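Local coordinates for protein major pepsin inhibitor 3 (Ascaris suum, PDB 1F32) that inhibits the aspartic protease pepsin, as a secreted, disulfide-bonded protein of a parasitic roundworm, at residues F2-S7 with Q105-K110; L25-L30 with S80-K85; K39-R44 with P63-P68; A98-E103 with P143-V148. All blocks are in the same frame, centred on the assembly; numbering follows the deposited sequence.

Contact 1 of 4, residues F2-S7 with Q105-K110; sequences FLFSMS and QTFREK
Phe-4 and Phe-107 make the aromatic part of this contact. Their rings lie obliquely, planes 51° apart and centroids separated by 5.5 Å, and the two side chains run alongside each other in opposing senses. Phe-107 CE1 sits 3.6 Å from Phe-4 CD1, while Phe-4 CB comes up to the edge of the Phe-107 ring in its plane, so the Phe-4 methylene and ring both bear on the same corner. With CG anti to the backbone N (chi1 176°), Phe-4 reaches from the extended chain toward the helix.

Aliphatic groups flank this pair: Leu-3 CG approaches Phe-107 CZ at 4.4 Å, and the methylene CG of Arg-108 reaches Phe-4 CZ at 4.1 Å. Here the N-terminal arm, which leads into edge strand 5-8 of the five-stranded antiparallel sheet, meets helix 98-116. The neighbouring strand 72-76 also takes part: Phe-76 packs edge-to-face with Phe-107, and Phe-74 touches Phe-4, Met-6 and Arg-108.

Polar groups contribute little across the gap, and no hydrogen bond spans it. Arg-108 NH2 comes no closer than 3.9 Å to Met-6 SD, with the two chains roughly perpendicular. The guanidinium is tied within its own helix, NH1 donating to a lone pair of Gln-105 OE1 at 3.0 Å.

Contact 2 of 4, residues L25-L30 with S80-K85; sequences LPWTML and SVLGNK
Trp-27 holds CG anti to its own backbone nitrogen (chi1 -172°), which carries the indole across to the turn after strand 79-82. Lys-85 sets CG anti to its carbonyl carbon (chi1 -62°) and then runs extended, which lays its chain across the indole. The contact brings strand 25-29, at the edge of the three-stranded antiparallel sheet, against the hairpin of strands 79-82 and 85-88 in the five-stranded one. The two strand segments are 34° from parallel and 9.7 Å apart at their closest, so side chains bridge the sheets.

Lys-85 covers one face of the six-membered ring. Its CD makes a CH-pi contact 3.7 Å from the ring centroid, and NZ forms a cation-pi interaction over the same ring at 3.9 Å. The indole therefore receives both the greasy stem and the charged tip of the lysine. At the ring edge, in its plane, Leu-82 O lies 3.3 Å from Trp-27 CZ3; this carbonyl also accepts the backbone N-H of Lys-85, closing the hairpin turn.

Leu-82 adds the apolar side, its CD2 packing 3.6 Å from Trp-27 CE3, while Leu-25 CD1 approaches Leu-82 CB at 4.2 Å. Phe-87 of strand 85-88 touches Leu-25, Trp-27 and Leu-82, adding to the apolar patch between the two sheets. Pro-26 centres an inverse gamma turn just before the tryptophan. Lys-85 NZ also gives a weak hydrogen bond to Trp-27 O at 3.2 Å.

Contact 3 of 4, residues K39-R44 with P63-P68; sequences KEFAAR and PPFCGP
Phe-41 projects from helix 35-52 onto the short 3-10 turn at 64-66, and the tight part of the contact gathers round its ring. Pro-63 CD stands over the centre of one ring face in a CH-pi contact, 3.5 Å from the centroid and only 6° off the normal. Because chi1 is near 171°, CG anti to the backbone N, the ring is carried out from the helix to receive the proline. Cys-66 SG approaches obliquely, 3.6 Å from Phe-41 CE2, in a sulfur-aromatic contact. Phe-65 completes the group from another direction, its CE1 lying 3.9 Å from Phe-41 CD2; the latter atom meets the Phe-65 ring at its edge. Pro-63 CB lies over one face of the Phe-65 ring, toward its rim, so the proline touches both phenylalanines.

The looser side is Arg-44, which only grazes the proline: NH2 lies 4.1 Å from Pro-63 CG, at the guanidinium edge. The guanidinium is nevertheless held by two backbone carbonyls, with NE bonded to Thr-60 O and NH2 to Lys-61 O, two residues ahead of Pro-63.

The contact joins the helix to the loop leading to strand 72-76, beside the three-stranded sheet, whose residues Cys-13 and Val-15 also touch Phe-41. With no hydrogen bond between the two segments, the helix is held to the loop by shape and ring faces, while the Cys-66 to Cys-13 disulfide fixes the sulfur against the Phe-41 ring and ties the loop covalently to strand 13-16.

Contact 4 of 4, residues A98-E103 with P143-V148; sequences AKDHAE and PSFCTV
Glu-103 OE1 accepts the backbone N-H of Ser-144 at 2.8 Å, with an N-H...O angle of 159°. The donor comes on the syn side of the carboxylate, 32° out of its plane. In Glu-103, CG lies anti to the carbonyl carbon, and the extended chain beyond it carries the carboxylate to the start of the 3-10 turn. The Ser-144 hydroxyl lies close to the other oxygen, but its modelled place is doubtful.

Behind this bond the contact turns to packing. Glu-103 CB lies 4.1 Å from Pro-143 CB, and Phe-145 turns the edge of its ring to the helix backbone, CE2 lying 3.3 Å from Asp-100 O in the ring plane. Pro-143 CB covers the centre of a face of this ring. The contact seats the C-terminal 3-10 turn 144-146 on the first turns of helix 98-116, and the Cys-146 to Cys-79 disulfide ties the same turn to strand 79-82.

Asp-100 meets Phe-145 chiefly through its stem and OD1, 3.6 Å from Phe-145 CD2; its carboxylate plane stands 79° from the ring. The other oxygen, OD2, forms a salt bridge with Arg-94 and accepts the Thr-97 backbone N-H.

Contacts 1 and 4 share helix 98-116 on one side of the chain and touch where Phe-107 packs on Pro-143. Contact 1 lies at the surface, while contact 4 is largely buried yet has a backbone-to-carboxylate bond. Contact 2, about 5 Å from the chain centre, is partly buried and the only one with a cation-pi interaction. It meets contact 3 through Trp-27 and Leu-30 against Phe-65, and contact 4 through Val-81 against Phe-145. Contacts 3 and 4 sit on opposite sides of the centre, about 30 Å apart between centres; each seats a disulfide-bearing 3-10 turn on a helix, one with no hydrogen bond across it, the other with a backbone N-H to carboxylate bond.

Contact 1 of 4, residues F2-S7 with Q105-K110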
loop_
_atom_site.group_PDB
_atom_site.type_symbol
_atom_site.label_atom_id
_atom_site.label_comp_id
_atom_site.label_asym_id
_atom_site.label_seq_id
_atom_site.Cartn_x
_atom_site.Cartn_y
_atom_site.Cartn_z
ATOM N N PHE A 2 -17.386 -4.270 4.666
ATOM C CA PHE A 2 -17.272 -5.423 3.737
ATOM C C PHE A 2 -16.062 -6.261 4.143
ATOM O O PHE A 2 -15.421 -5.992 5.159
ATOM C CB PHE A 2 -17.096 -4.919 2.303
ATOM C CG PHE A 2 -17.741 -5.795 1.271
ATOM C CD1 PHE A 2 -19.125 -5.957 1.247
ATOM C CD2 PHE A 2 -16.970 -6.461 0.320
ATOM C CE1 PHE A 2 -19.734 -6.770 0.290
ATOM C CE2 PHE A 2 -17.568 -7.277 -0.643
ATOM C CZ PHE A 2 -18.951 -7.431 -0.657
ATOM N N LEU A 3 -15.748 -7.275 3.348
ATOM C CA LEU A 3 -14.612 -8.137 3.649
ATOM C C LEU A 3 -13.520 -7.993 2.597
ATOM O O LEU A 3 -12.501 -8.681 2.631
ATOM C CB LEU A 3 -15.075 -9.590 3.752
ATOM C CG LEU A 3 -15.681 -10.322 2.554
ATOM C CD1 LEU A 3 -16.312 -11.612 3.071
ATOM C CD2 LEU A 3 -16.734 -9.481 1.859
ATOM N N PHE A 4 -13.729 -7.065 1.675
ATOM C CA PHE A 4 -12.764 -6.847 0.611
ATOM C C PHE A 4 -12.889 -5.452 0.019
ATOM O O PHE A 4 -13.988 -4.891 -0.071
ATOM C CB PHE A 4 -12.992 -7.897 -0.480
ATOM C CG PHE A 4 -12.121 -7.729 -1.689
ATOM C CD1 PHE A 4 -10.755 -7.981 -1.620
ATOM C CD2 PHE A 4 -12.672 -7.336 -2.905
ATOM C CE1 PHE A 4 -9.947 -7.846 -2.748
ATOM C CE2 PHE A 4 -11.879 -7.198 -4.039
ATOM C CZ PHE A 4 -10.515 -7.453 -3.964
ATOM N N SER A 5 -11.746 -4.882 -0.347
ATOM C CA SER A 5 -11.713 -3.588 -0.997
ATOM C C SER A 5 -10.437 -3.602 -1.818
ATOM O O SER A 5 -9.458 -4.270 -1.456
ATOM C CB SER A 5 -11.699 -2.429 0.013
ATOM O OG SER A 5 -10.419 -2.253 0.593
ATOM N N MET A 6 -10.458 -2.898 -2.942
ATOM C CA MET A 6 -9.290 -2.834 -3.804
ATOM C C MET A 6 -9.154 -1.445 -4.400
ATOM O O MET A 6 -10.146 -0.744 -4.599
ATOM C CB MET A 6 -9.401 -3.857 -4.942
ATOM C CG MET A 6 -10.448 -3.501 -5.994
ATOM S SD MET A 6 -10.494 -4.691 -7.354
ATOM C CE MET A 6 -12.122 -5.413 -7.107
ATOM N N SER A 7 -7.924 -1.049 -4.694
ATOM C CA SER A 7 -7.684 0.259 -5.289
ATOM C C SER A 7 -6.407 0.291 -6.117
ATOM O O SER A 7 -5.565 -0.609 -6.043
ATOM C CB SER A 7 -7.626 1.336 -4.203
ATOM O OG SER A 7 -6.722 0.974 -3.174
ATOM N N GLN A 105 -6.322 -14.248 -6.513
ATOM C CA GLN A 105 -7.304 -14.434 -7.575
ATOM C C GLN A 105 -8.436 -15.377 -7.149
ATOM O O GLN A 105 -9.590 -15.170 -7.524
ATOM C CB GLN A 105 -6.602 -14.934 -8.844
ATOM C CG GLN A 105 -6.859 -14.079 -10.097
ATOM C CD GLN A 105 -7.184 -12.611 -9.808
ATOM O OE1 GLN A 105 -6.369 -11.862 -9.273
ATOM N NE2 GLN A 105 -8.387 -12.204 -10.177
ATOM N N THR A 106 -8.119 -16.399 -6.358
ATOM C CA THR A 106 -9.152 -17.319 -5.887
ATOM C C THR A 106 -10.106 -16.529 -5.009
ATOM O O THR A 106 -11.311 -16.693 -5.086
ATOM C CB THR A 106 -8.573 -18.482 -5.054
ATOM O OG1 THR A 106 -7.819 -19.347 -5.903
ATOM C CG2 THR A 106 -9.707 -19.298 -4.388
ATOM N N PHE A 107 -9.562 -15.651 -4.169
ATOM C CA PHE A 107 -10.422 -14.863 -3.300
ATOM C C PHE A 107 -11.291 -13.912 -4.107
ATOM O O PHE A 107 -12.482 -13.799 -3.856
ATOM C CB PHE A 107 -9.599 -14.072 -2.273
ATOM C CG PHE A 107 -10.445 -13.283 -1.307
ATOM C CD1 PHE A 107 -10.929 -12.018 -1.648
ATOM C CD2 PHE A 107 -10.787 -13.822 -0.069
ATOM C CE1 PHE A 107 -11.742 -11.298 -0.775
ATOM C CE2 PHE A 107 -11.609 -13.109 0.822
ATOM C CZ PHE A 107 -12.084 -11.852 0.470
ATOM N N ARG A 108 -10.710 -13.227 -5.086
ATOM C CA ARG A 108 -11.494 -12.295 -5.892
ATOM C C ARG A 108 -12.610 -13.045 -6.618
ATOM O O ARG A 108 -13.740 -12.559 -6.734
ATOM C CB ARG A 108 -10.594 -11.591 -6.911
ATOM C CG ARG A 108 -9.513 -10.730 -6.255
ATOM C CD ARG A 108 -8.532 -10.176 -7.272
ATOM N NE ARG A 108 -9.064 -9.040 -8.018
ATOM C CZ ARG A 108 -8.454 -8.498 -9.071
ATOM N NH1 ARG A 108 -7.302 -8.997 -9.497
ATOM N NH2 ARG A 108 -8.987 -7.456 -9.685
ATOM N N GLU A 109 -12.281 -14.230 -7.114
ATOM C CA GLU A 109 -13.255 -15.046 -7.817
ATOM C C GLU A 109 -14.345 -15.512 -6.852
ATOM O O GLU A 109 -15.507 -15.615 -7.240
ATOM C CB GLU A 109 -12.550 -16.226 -8.477
ATOM C CG GLU A 109 -11.574 -15.778 -9.571
ATOM C CD GLU A 109 -10.616 -16.873 -10.000
ATOM O OE1 GLU A 109 -10.637 -17.950 -9.377
ATOM O OE2 GLU A 109 -9.831 -16.650 -10.956
ATOM N N LYS A 110 -13.980 -15.787 -5.595
ATOM C CA LYS A 110 -14.981 -16.227 -4.612
ATOM C C LYS A 110 -15.846 -15.059 -4.163
ATOM O O LYS A 110 -17.045 -15.216 -3.914
ATOM C CB LYS A 110 -14.322 -16.886 -3.401
ATOM C CG LYS A 110 -13.894 -18.313 -3.672
ATOM C CD LYS A 110 -13.507 -19.042 -2.420
ATOM C CE LYS A 110 -13.242 -20.505 -2.727
ATOM N NZ LYS A 110 -12.855 -21.260 -1.511
#

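Contact 2 of 4, residues L25-L30 with S80-K85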
loop_
_atom_site.group_PDB
_atom_site.type_symbol
_atom_site.label_atom_id
_atom_site.label_comp_id
_atom_site.label_asym_id
_atom_site.label_seq_id
_atom_site.Cartn_x
_atom_site.Cartn_y
_atom_site.Cartn_z
ATOM N N LEU A 25 1.062 2.194 4.837
ATOM C CA LEU A 25 1.826 0.969 5.057
ATOM C C LEU A 25 3.330 1.272 4.924
ATOM O O LEU A 25 3.734 2.073 4.076
ATOM C CB LEU A 25 1.381 -0.098 4.046
ATOM C CG LEU A 25 -0.088 -0.506 4.219
ATOM C CD1 LEU A 25 -0.475 -1.501 3.155
ATOM C CD2 LEU A 25 -0.291 -1.110 5.606
ATOM N N PRO A 26 4.173 0.645 5.769
ATOM C CA PRO A 26 5.627 0.861 5.731
ATOM C C PRO A 26 6.257 0.185 4.512
ATOM O O PRO A 26 6.722 -0.951 4.571
ATOM C CB PRO A 26 6.093 0.266 7.056
ATOM C CG PRO A 26 5.119 -0.847 7.276
ATOM C CD PRO A 26 3.802 -0.228 6.903
ATOM N N TRP A 27 6.280 0.930 3.417
ATOM C CA TRP A 27 6.780 0.458 2.134
ATOM C C TRP A 27 8.276 0.146 2.081
ATOM O O TRP A 27 8.673 -0.964 1.715
ATOM C CB TRP A 27 6.418 1.503 1.068
ATOM C CG TRP A 27 6.690 1.081 -0.302
ATOM C CD1 TRP A 27 7.630 1.594 -1.150
ATOM C CD2 TRP A 27 6.050 0.019 -1.000
ATOM N NE1 TRP A 27 7.614 0.908 -2.343
ATOM C CE2 TRP A 27 6.649 -0.066 -2.274
ATOM C CE3 TRP A 27 5.022 -0.880 -0.669
ATOM C CZ2 TRP A 27 6.253 -1.016 -3.225
ATOM C CZ3 TRP A 27 4.631 -1.819 -1.611
ATOM C CH2 TRP A 27 5.246 -1.879 -2.874
ATOM N N THR A 28 9.099 1.130 2.416
ATOM C CA THR A 28 10.541 0.947 2.394
ATOM C C THR A 28 11.163 1.990 3.313
ATOM O O THR A 28 10.495 2.955 3.723
ATOM C CB THR A 28 11.103 1.114 0.960
ATOM O OG1 THR A 28 12.454 0.626 0.923
ATOM C CG2 THR A 28 11.120 2.574 0.559
ATOM N N MET A 29 12.431 1.794 3.666
ATOM C CA MET A 29 13.096 2.739 4.543
ATOM C C MET A 29 14.298 3.335 3.822
ATOM O O MET A 29 15.049 2.630 3.146
ATOM C CB MET A 29 13.524 2.037 5.835
ATOM C CG MET A 29 13.735 2.965 7.000
ATOM S SD MET A 29 14.202 2.063 8.497
ATOM C CE MET A 29 15.708 2.639 8.710
ATOM N N LEU A 30 14.463 4.641 3.964
ATOM C CA LEU A 30 15.548 5.372 3.319
ATOM C C LEU A 30 16.880 5.276 4.055
ATOM O O LEU A 30 16.919 5.237 5.287
ATOM C CB LEU A 30 15.146 6.841 3.181
ATOM C CG LEU A 30 13.801 7.064 2.479
ATOM C CD1 LEU A 30 13.580 8.545 2.311
ATOM C CD2 LEU A 30 13.783 6.348 1.134
ATOM N N SER A 80 -3.370 -6.915 4.175
ATOM C CA SER A 80 -3.418 -6.170 2.923
ATOM C C SER A 80 -2.216 -6.467 2.031
ATOM O O SER A 80 -1.128 -6.812 2.505
ATOM C CB SER A 80 -3.444 -4.652 3.184
ATOM O OG SER A 80 -4.583 -4.245 3.925
ATOM N N VAL A 81 -2.434 -6.328 0.732
ATOM C CA VAL A 81 -1.385 -6.509 -0.257
ATOM C C VAL A 81 -1.283 -5.167 -0.983
ATOM O O VAL A 81 -2.286 -4.603 -1.424
ATOM C CB VAL A 81 -1.747 -7.604 -1.287
ATOM C CG1 VAL A 81 -0.635 -7.722 -2.334
ATOM C CG2 VAL A 81 -1.965 -8.929 -0.586
ATOM N N LEU A 82 -0.069 -4.645 -1.084
ATOM C CA LEU A 82 0.159 -3.389 -1.779
ATOM C C LEU A 82 1.302 -3.704 -2.728
ATOM O O LEU A 82 2.379 -4.144 -2.301
ATOM C CB LEU A 82 0.560 -2.288 -0.799
ATOM C CG LEU A 82 0.893 -0.931 -1.428
ATOM C CD1 LEU A 82 -0.357 -0.312 -2.013
ATOM C CD2 LEU A 82 1.492 -0.014 -0.359
ATOM N N GLY A 83 1.062 -3.486 -4.015
ATOM C CA GLY A 83 2.070 -3.801 -5.000
ATOM C C GLY A 83 2.216 -5.300 -4.884
ATOM O O GLY A 83 1.240 -6.046 -4.930
ATOM N N ASN A 84 3.432 -5.774 -4.728
ATOM C CA ASN A 84 3.569 -7.202 -4.591
ATOM C C ASN A 84 4.166 -7.487 -3.227
ATOM O O ASN A 84 5.030 -8.337 -3.087
ATOM C CB ASN A 84 4.426 -7.764 -5.731
ATOM C CG ASN A 84 3.782 -7.546 -7.095
ATOM O OD1 ASN A 84 2.594 -7.825 -7.286
ATOM N ND2 ASN A 84 4.565 -7.044 -8.050
ATOM N N LYS A 85 3.681 -6.751 -2.223
ATOM C CA LYS A 85 4.165 -6.906 -0.849
ATOM C C LYS A 85 2.998 -7.162 0.101
ATOM O O LYS A 85 1.934 -6.575 -0.040
ATOM C CB LYS A 85 4.944 -5.661 -0.419
ATOM C CG LYS A 85 6.215 -5.391 -1.260
ATOM C CD LYS A 85 6.983 -4.172 -0.725
ATOM C CE LYS A 85 8.165 -3.758 -1.609
ATOM N NZ LYS A 85 8.996 -2.646 -0.978
#

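Contact 3 of 4, residues K39-R44 with P63-P68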
loop_
_atom_site.group_PDB
_atom_site.type_symbol
_atom_site.label_atom_id
_atom_site.label_comp_id
_atom_site.label_asym_id
_atom_site.label_seq_id
_atom_site.Cartn_x
_atom_site.Cartn_y
_atom_site.Cartn_z
ATOM N N LYS A 39 13.433 13.755 3.976
ATOM C CA LYS A 39 13.081 14.874 4.824
ATOM C C LYS A 39 12.467 16.004 4.029
ATOM O O LYS A 39 11.450 16.560 4.441
ATOM C CB LYS A 39 14.312 15.375 5.570
ATOM C CG LYS A 39 14.823 14.392 6.593
ATOM C CD LYS A 39 15.926 15.013 7.415
ATOM C CE LYS A 39 16.606 13.955 8.263
ATOM N NZ LYS A 39 15.613 13.190 9.066
ATOM N N GLU A 40 13.075 16.331 2.891
ATOM C CA GLU A 40 12.577 17.399 2.030
ATOM C C GLU A 40 11.199 17.026 1.496
ATOM O O GLU A 40 10.291 17.855 1.460
ATOM C CB GLU A 40 13.523 17.633 0.850
ATOM C CG GLU A 40 14.959 17.911 1.247
ATOM C CD GLU A 40 15.827 18.267 0.058
ATOM O OE1 GLU A 40 15.820 17.516 -0.945
ATOM O OE2 GLU A 40 16.525 19.297 0.129
ATOM N N PHE A 41 11.050 15.777 1.065
ATOM C CA PHE A 41 9.763 15.318 0.542
ATOM C C PHE A 41 8.685 15.398 1.607
ATOM O O PHE A 41 7.589 15.906 1.367
ATOM C CB PHE A 41 9.865 13.875 0.058
ATOM C CG PHE A 41 8.546 13.269 -0.302
ATOM C CD1 PHE A 41 7.664 13.939 -1.153
ATOM C CD2 PHE A 41 8.189 12.012 0.182
ATOM C CE1 PHE A 41 6.446 13.369 -1.516
ATOM C CE2 PHE A 41 6.965 11.436 -0.182
ATOM C CZ PHE A 41 6.096 12.119 -1.032
ATOM N N ALA A 42 8.992 14.886 2.789
ATOM C CA ALA A 42 8.017 14.901 3.868
ATOM C C ALA A 42 7.543 16.331 4.148
ATOM O O ALA A 42 6.364 16.566 4.401
ATOM C CB ALA A 42 8.614 14.285 5.110
ATOM N N ALA A 43 8.467 17.276 4.094
ATOM C CA ALA A 43 8.150 18.679 4.340
ATOM C C ALA A 43 7.208 19.183 3.263
ATOM O O ALA A 43 6.239 19.899 3.539
ATOM C CB ALA A 43 9.424 19.502 4.336
ATOM N N ARG A 44 7.517 18.805 2.030
ATOM C CA ARG A 44 6.733 19.177 0.866
ATOM C C ARG A 44 5.308 18.632 0.992
ATOM O O ARG A 44 4.341 19.333 0.691
ATOM C CB ARG A 44 7.432 18.624 -0.386
ATOM C CG ARG A 44 6.910 19.128 -1.711
ATOM C CD ARG A 44 7.980 18.995 -2.811
ATOM N NE ARG A 44 8.307 17.601 -3.131
ATOM C CZ ARG A 44 9.503 17.043 -2.961
ATOM N NH1 ARG A 44 10.518 17.748 -2.465
ATOM N NH2 ARG A 44 9.695 15.771 -3.295
ATOM N N PRO A 63 8.921 11.032 -4.848
ATOM C CA PRO A 63 10.153 10.436 -5.370
ATOM C C PRO A 63 9.915 8.979 -5.760
ATOM O O PRO A 63 8.905 8.362 -5.383
ATOM C CB PRO A 63 11.136 10.574 -4.199
ATOM C CG PRO A 63 10.579 11.771 -3.412
ATOM C CD PRO A 63 9.097 11.454 -3.448
ATOM N N PRO A 64 10.853 8.391 -6.507
ATOM C CA PRO A 64 10.625 6.998 -6.895
ATOM C C PRO A 64 10.476 6.005 -5.748
ATOM O O PRO A 64 9.942 4.912 -5.947
ATOM C CB PRO A 64 11.806 6.678 -7.819
ATOM C CG PRO A 64 12.730 7.857 -7.727
ATOM C CD PRO A 64 11.926 9.018 -7.301
ATOM N N PHE A 65 10.920 6.379 -4.551
ATOM C CA PHE A 65 10.824 5.453 -3.435
ATOM C C PHE A 65 9.421 5.307 -2.882
ATOM O O PHE A 65 9.190 4.532 -1.948
ATOM C CB PHE A 65 11.829 5.794 -2.321
ATOM C CG PHE A 65 11.786 7.226 -1.839
ATOM C CD1 PHE A 65 10.653 7.748 -1.207
ATOM C CD2 PHE A 65 12.929 8.032 -1.944
ATOM C CE1 PHE A 65 10.669 9.062 -0.678
ATOM C CE2 PHE A 65 12.951 9.322 -1.424
ATOM C CZ PHE A 65 11.824 9.842 -0.787
ATOM N N CYS A 66 8.485 6.066 -3.442
ATOM C CA CYS A 66 7.084 5.936 -3.064
ATOM C C CYS A 66 6.517 4.734 -3.809
ATOM O O CYS A 66 5.347 4.373 -3.638
ATOM C CB CYS A 66 6.303 7.182 -3.451
ATOM S SG CYS A 66 6.656 8.550 -2.329
ATOM N N GLY A 67 7.350 4.128 -4.657
ATOM C CA GLY A 67 6.919 2.959 -5.404
ATOM C C GLY A 67 6.146 3.257 -6.678
ATOM O O GLY A 67 5.830 4.408 -6.968
ATOM N N PRO A 68 5.828 2.225 -7.468
ATOM C CA PRO A 68 5.082 2.413 -8.718
ATOM C C PRO A 68 3.794 3.195 -8.452
ATOM O O PRO A 68 2.995 2.814 -7.599
ATOM C CB PRO A 68 4.818 0.977 -9.172
ATOM C CG PRO A 68 6.029 0.241 -8.666
ATOM C CD PRO A 68 6.160 0.802 -7.259
#

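Contact 4 of 4, residues A98-E103 with P143-V148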
loop_
_atom_site.group_PDB
_atom_site.type_symbol
_atom_site.label_atom_id
_atom_site.label_comp_id
_atom_site.label_asym_id
_atom_site.label_seq_id
_atom_site.Cartn_x
_atom_site.Cartn_y
_atom_site.Cartn_z
ATOM N N ALA A 98 4.229 -16.736 -6.105
ATOM C CA ALA A 98 3.223 -17.121 -7.095
ATOM C C ALA A 98 2.004 -17.731 -6.404
ATOM O O ALA A 98 0.865 -17.492 -6.807
ATOM C CB ALA A 98 3.820 -18.125 -8.084
ATOM N N LYS A 99 2.238 -18.532 -5.369
ATOM C CA LYS A 99 1.132 -19.152 -4.643
ATOM C C LYS A 99 0.247 -18.080 -4.014
ATOM O O LYS A 99 -0.981 -18.222 -3.989
ATOM C CB LYS A 99 1.651 -20.100 -3.558
ATOM C CG LYS A 99 2.001 -21.495 -4.068
ATOM C CD LYS A 99 2.757 -22.307 -3.016
ATOM C CE LYS A 99 3.162 -23.677 -3.563
ATOM N NZ LYS A 99 4.094 -24.423 -2.654
ATOM N N ASP A 100 0.873 -17.020 -3.496
ATOM C CA ASP A 100 0.127 -15.917 -2.881
ATOM C C ASP A 100 -0.766 -15.240 -3.915
ATOM O O ASP A 100 -1.926 -14.944 -3.639
ATOM C CB ASP A 100 1.067 -14.855 -2.286
ATOM C CG ASP A 100 1.900 -15.378 -1.123
ATOM O OD1 ASP A 100 1.449 -16.301 -0.396
ATOM O OD2 ASP A 100 3.009 -14.838 -0.927
ATOM N N HIS A 101 -0.230 -14.986 -5.106
ATOM C CA HIS A 101 -1.014 -14.343 -6.145
ATOM C C HIS A 101 -2.199 -15.227 -6.508
ATOM O O HIS A 101 -3.289 -14.738 -6.806
ATOM C CB HIS A 101 -0.149 -14.080 -7.385
ATOM C CG HIS A 101 0.789 -12.921 -7.234
ATOM N ND1 HIS A 101 2.156 -13.073 -7.160
ATOM C CD2 HIS A 101 0.551 -11.592 -7.140
ATOM C CE1 HIS A 101 2.722 -11.885 -7.028
ATOM N NE2 HIS A 101 1.772 -10.970 -7.012
ATOM N N ALA A 102 -1.979 -16.535 -6.479
ATOM C CA ALA A 102 -3.029 -17.489 -6.796
ATOM C C ALA A 102 -4.142 -17.373 -5.764
ATOM O O ALA A 102 -5.319 -17.444 -6.105
ATOM C CB ALA A 102 -2.465 -18.902 -6.814
ATOM N N GLU A 103 -3.777 -17.171 -4.502
ATOM C CA GLU A 103 -4.795 -17.048 -3.475
ATOM C C GLU A 103 -5.597 -15.770 -3.644
ATOM O O GLU A 103 -6.793 -15.753 -3.344
ATOM C CB GLU A 103 -4.183 -17.069 -2.080
ATOM C CG GLU A 103 -3.711 -18.425 -1.632
ATOM C CD GLU A 103 -3.711 -18.527 -0.131
ATOM O OE1 GLU A 103 -4.792 -18.778 0.450
ATOM O OE2 GLU A 103 -2.636 -18.334 0.461
ATOM N N PRO A 143 -7.466 -14.838 2.307
ATOM C CA PRO A 143 -6.363 -15.652 1.795
ATOM C C PRO A 143 -5.598 -16.220 2.983
ATOM O O PRO A 143 -5.463 -15.554 4.012
ATOM C CB PRO A 143 -5.534 -14.652 0.987
ATOM C CG PRO A 143 -6.579 -13.712 0.457
ATOM C CD PRO A 143 -7.508 -13.513 1.662
ATOM N N SER A 144 -5.101 -17.443 2.846
ATOM C CA SER A 144 -4.381 -18.067 3.949
ATOM C C SER A 144 -3.153 -17.273 4.377
ATOM O O SER A 144 -2.753 -17.328 5.538
ATOM C CB SER A 144 -3.976 -19.500 3.585
ATOM O OG SER A 144 -3.071 -19.518 2.495
ATOM N N PHE A 145 -2.567 -16.512 3.456
ATOM C CA PHE A 145 -1.389 -15.740 3.813
ATOM C C PHE A 145 -1.673 -14.599 4.788
ATOM O O PHE A 145 -0.748 -13.974 5.305
ATOM C CB PHE A 145 -0.659 -15.228 2.558
ATOM C CG PHE A 145 -1.496 -14.362 1.644
ATOM C CD1 PHE A 145 -2.029 -13.157 2.083
ATOM C CD2 PHE A 145 -1.687 -14.732 0.317
ATOM C CE1 PHE A 145 -2.741 -12.327 1.218
ATOM C CE2 PHE A 145 -2.392 -13.913 -0.558
ATOM C CZ PHE A 145 -2.921 -12.707 -0.108
ATOM N N CYS A 146 -2.947 -14.331 5.053
ATOM C CA CYS A 146 -3.306 -13.282 5.995
ATOM C C CYS A 146 -3.056 -13.746 7.433
ATOM O O CYS A 146 -3.114 -12.948 8.359
ATOM C CB CYS A 146 -4.777 -12.911 5.845
ATOM S SG CYS A 146 -5.219 -11.593 4.655
ATOM N N THR A 147 -2.778 -15.035 7.607
ATOM C CA THR A 147 -2.522 -15.599 8.935
ATOM C C THR A 147 -1.043 -15.878 9.232
ATOM O O THR A 147 -0.362 -16.555 8.465
ATOM C CB THR A 147 -3.318 -16.906 9.138
ATOM O OG1 THR A 147 -4.719 -16.616 9.071
ATOM C CG2 THR A 147 -2.999 -17.531 10.509
ATOM N N VAL A 148 -0.569 -15.347 10.360
ATOM C CA VAL A 148 0.817 -15.504 10.823
ATOM C C VAL A 148 1.871 -14.927 9.875
ATOM O O VAL A 148 1.649 -14.800 8.667
ATOM C CB VAL A 148 1.156 -17.001 11.118
ATOM C CG1 VAL A 148 1.999 -17.600 9.995
ATOM C CG2 VAL A 148 1.886 -17.111 12.450
#